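Local coordinates for protein putative histidinol-phosphate aminotransferase (Burkholderia pseudomallei, PDB 3P1T) that probably transfers the amino group of L-histidinol phosphate to 2-oxoglutarate with the help of pyridoxal 5'-phosphate, a step of histidine biosynthesis, at residues P144-G149 with A277-V282. Numbering follows the deposited sequence.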
ATOM      1  N   PRO A 144      -4.567 -24.350  -2.229  1.00 39.75           N
ATOM      2  CA  PRO A 144      -5.929 -24.918  -2.055  1.00 39.32           C
ATOM      3  C   PRO A 144      -6.987 -23.841  -2.220  1.00 44.18           C
ATOM      4  O   PRO A 144      -6.675 -22.653  -2.057  1.00 43.25           O
ATOM      5  CB  PRO A 144      -5.901 -25.469  -0.618  1.00 40.99           C
ATOM      6  CG  PRO A 144      -4.446 -25.585  -0.259  1.00 45.84           C
ATOM      7  CD  PRO A 144      -3.799 -24.437  -0.975  1.00 41.15           C
ATOM      8  N   SER A 145      -8.220 -24.237  -2.571  1.00 43.05           N
ATOM      9  CA  SER A 145      -9.315 -23.281  -2.787  1.00 43.08           C
ATOM     10  C   SER A 145      -9.977 -22.781  -1.490  1.00 47.46           C
ATOM     11  O   SER A 145     -10.124 -23.518  -0.518  1.00 47.31           O
ATOM     12  CB  SER A 145     -10.398 -23.903  -3.660  1.00 46.60           C
ATOM     13  OG  SER A 145     -11.497 -23.017  -3.804  1.00 51.20           O
ATOM     14  N   ASN A 146     -10.411 -21.525  -1.519  1.00 44.54           N
ATOM     15  CA  ASN A 146     -11.179 -20.872  -0.462  1.00 44.44           C
ATOM     16  C   ASN A 146     -12.591 -20.687  -1.016  1.00 47.51           C
ATOM     17  O   ASN A 146     -12.698 -20.117  -2.104  1.00 47.59           O
ATOM     18  CB  ASN A 146     -10.515 -19.549  -0.023  1.00 44.69           C
ATOM     19  CG  ASN A 146     -11.257 -18.752   1.027  1.00 54.12           C
ATOM     20  OD1 ASN A 146     -12.197 -19.213   1.665  1.00 51.49           O
ATOM     21  ND2 ASN A 146     -10.837 -17.524   1.238  1.00 44.90           N
ATOM     22  N   PRO A 147     -13.672 -21.275  -0.423  1.00 42.45           N
ATOM     23  CA  PRO A 147     -13.773 -21.910   0.901  1.00 41.35           C
ATOM     24  C   PRO A 147     -13.887 -23.446   0.919  1.00 43.32           C
ATOM     25  O   PRO A 147     -14.206 -23.999   1.985  1.00 42.08           O
ATOM     26  CB  PRO A 147     -15.092 -21.322   1.402  1.00 42.86           C
ATOM     27  CG  PRO A 147     -15.957 -21.299   0.164  1.00 47.45           C
ATOM     28  CD  PRO A 147     -15.020 -21.077  -1.003  1.00 43.06           C
ATOM     29  N   THR A 148     -13.643 -24.133  -0.221  1.00 38.87           N
ATOM     30  CA  THR A 148     -13.841 -25.587  -0.317  1.00 38.00           C
ATOM     31  C   THR A 148     -12.715 -26.369   0.353  1.00 40.75           C
ATOM     32  O   THR A 148     -12.941 -27.483   0.833  1.00 42.96           O
ATOM     33  CB  THR A 148     -13.991 -26.019  -1.781  1.00 41.46           C
ATOM     34  OG1 THR A 148     -12.778 -25.790  -2.477  1.00 42.95           O
ATOM     35  CG2 THR A 148     -15.154 -25.305  -2.488  1.00 33.55           C
ATOM     36  N   GLY A 149     -11.530 -25.788   0.379  1.00 35.56           N
ATOM     37  CA  GLY A 149     -10.346 -26.415   0.944  1.00 35.80           C
ATOM     38  C   GLY A 149      -9.786 -27.499   0.051  1.00 41.17           C
ATOM     39  O   GLY A 149      -8.926 -28.262   0.471  1.00 42.10           O
ATOM     40  N   ALA A 277      -6.446 -26.509   3.714  1.00 38.49           N
ATOM     41  CA  ALA A 277      -6.195 -25.168   4.261  1.00 37.99           C
ATOM     42  C   ALA A 277      -6.416 -25.163   5.792  1.00 42.76           C
ATOM     43  O   ALA A 277      -6.571 -26.235   6.356  1.00 43.93           O
ATOM     44  CB  ALA A 277      -7.097 -24.165   3.578  1.00 37.62           C
ATOM     45  N   ASN A 278      -6.435 -23.985   6.455  1.00 37.46           N
ATOM     46  CA  ASN A 278      -6.587 -23.855   7.911  1.00 37.38           C
ATOM     47  C   ASN A 278      -8.062 -23.694   8.345  1.00 42.29           C
ATOM     48  O   ASN A 278      -8.354 -23.031   9.343  1.00 43.02           O
ATOM     49  CB  ASN A 278      -5.766 -22.646   8.414  1.00 36.83           C
ATOM     50  CG  ASN A 278      -6.077 -21.324   7.762  1.00 55.77           C
ATOM     51  OD1 ASN A 278      -6.721 -21.232   6.707  1.00 48.53           O
ATOM     52  ND2 ASN A 278      -5.566 -20.269   8.352  1.00 50.83           N
ATOM     53  N   PHE A 279      -8.980 -24.335   7.629  1.00 38.67           N
ATOM     54  CA  PHE A 279     -10.411 -24.245   7.895  1.00 38.12           C
ATOM     55  C   PHE A 279     -11.114 -25.474   7.371  1.00 42.94           C
ATOM     56  O   PHE A 279     -10.489 -26.242   6.644  1.00 41.90           O
ATOM     57  CB  PHE A 279     -10.997 -22.970   7.233  1.00 38.81           C
ATOM     58  CG  PHE A 279     -10.775 -22.879   5.740  1.00 39.37           C
ATOM     59  CD1 PHE A 279     -11.539 -23.636   4.858  1.00 42.94           C
ATOM     60  CD2 PHE A 279      -9.794 -22.053   5.218  1.00 40.36           C
ATOM     61  CE1 PHE A 279     -11.299 -23.590   3.484  1.00 43.30           C
ATOM     62  CE2 PHE A 279      -9.583 -21.978   3.839  1.00 42.60           C
ATOM     63  CZ  PHE A 279     -10.336 -22.744   2.983  1.00 41.16           C
ATOM     64  N   VAL A 280     -12.421 -25.638   7.677  1.00 40.76           N
ATOM     65  CA  VAL A 280     -13.224 -26.755   7.155  1.00 41.07           C
ATOM     66  C   VAL A 280     -14.575 -26.217   6.664  1.00 45.39           C
ATOM     67  O   VAL A 280     -15.168 -25.343   7.319  1.00 44.99           O
ATOM     68  CB  VAL A 280     -13.424 -27.939   8.141  1.00 45.27           C
ATOM     69  CG1 VAL A 280     -12.132 -28.731   8.342  1.00 44.98           C
ATOM     70  CG2 VAL A 280     -14.027 -27.489   9.475  1.00 45.46           C
ATOM     71  N   LEU A 281     -15.049 -26.719   5.489  1.00 40.48           N
ATOM     72  CA  LEU A 281     -16.362 -26.354   4.964  1.00 38.66           C
ATOM     73  C   LEU A 281     -17.375 -27.368   5.487  1.00 44.30           C
ATOM     74  O   LEU A 281     -17.159 -28.573   5.340  1.00 44.64           O
ATOM     75  CB  LEU A 281     -16.373 -26.271   3.442  1.00 37.91           C
ATOM     76  CG  LEU A 281     -17.638 -25.667   2.815  1.00 41.58           C
ATOM     77  CD1 LEU A 281     -17.684 -24.150   2.990  1.00 40.14           C
ATOM     78  CD2 LEU A 281     -17.710 -25.994   1.355  1.00 43.02           C
ATOM     79  N   VAL A 282     -18.441 -26.885   6.158  1.00 42.10           N
ATOM     80  CA  VAL A 282     -19.479 -27.724   6.765  1.00 43.09           C
ATOM     81  C   VAL A 282     -20.844 -27.401   6.137  1.00 48.35           C
ATOM     82  O   VAL A 282     -21.151 -26.226   5.925  1.00 48.03           O
ATOM     83  CB  VAL A 282     -19.504 -27.541   8.310  1.00 46.98           C
ATOM     84  CG1 VAL A 282     -20.522 -28.471   8.968  1.00 48.19           C
ATOM     85  CG2 VAL A 282     -18.126 -27.776   8.908  1.00 46.51           C
TER
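Phe279 and Leu281, both on one side of a strand, meet the turn Pro144-Gly149 and illustrate how apolar side chains of a strand can gather round the carbonyl oxygens of a compact loop. The turn contains the Asn-Pro-Thr-Gly sequence (Asn146 to Gly149) familiar from class I/II aminotransferases. Peptide bonds before Pro144 and Pro147 are cis, and Gly149 N donates a hydrogen bond to Ser145 O (2.8 Å). CG of Phe279 stands between the backbone N and the carbonyl carbon (chi1 57°), which brings the ring's outer end to the turn. Phe279 CZ lies 3.6 Å from Ser145 O, which sits at the ring edge, in its plane; Gly149 N is near the same plane, 3.8 Å from Phe279 CE1. Pro147 O approaches Phe279 CE1 obliquely at 3.3 Å. Pro147 O also rests against Leu281 CB (3.5 Å), so both side chains touch a single carbonyl. With CG of Leu281 anti to the backbone N (chi1 -170°), its methyls divide the work: Leu281 CD1 reaches Pro147 CB at 4.2 Å, while Leu281 CD2 approaches Thr148 CA. The CA of Asn146 lies near Phe279 CZ, and its amide is hydrogen-bonded to other partners, OD1 to Arg314 and ND2 to a tartrate probably from the crystallisation liquor, though it may mark a pocket; the Asn146-Arg314 pair is consistent with the substrate side of the active site. Arg314 also makes a cation-pi contact with Phe279. The buried contact probably joins the large cofactor-binding domain, through the loop between strand 137-142 and helix 154-163, to the small domain, where strand 279-283 runs antiparallel to strand 312-316 beside helix 244-267.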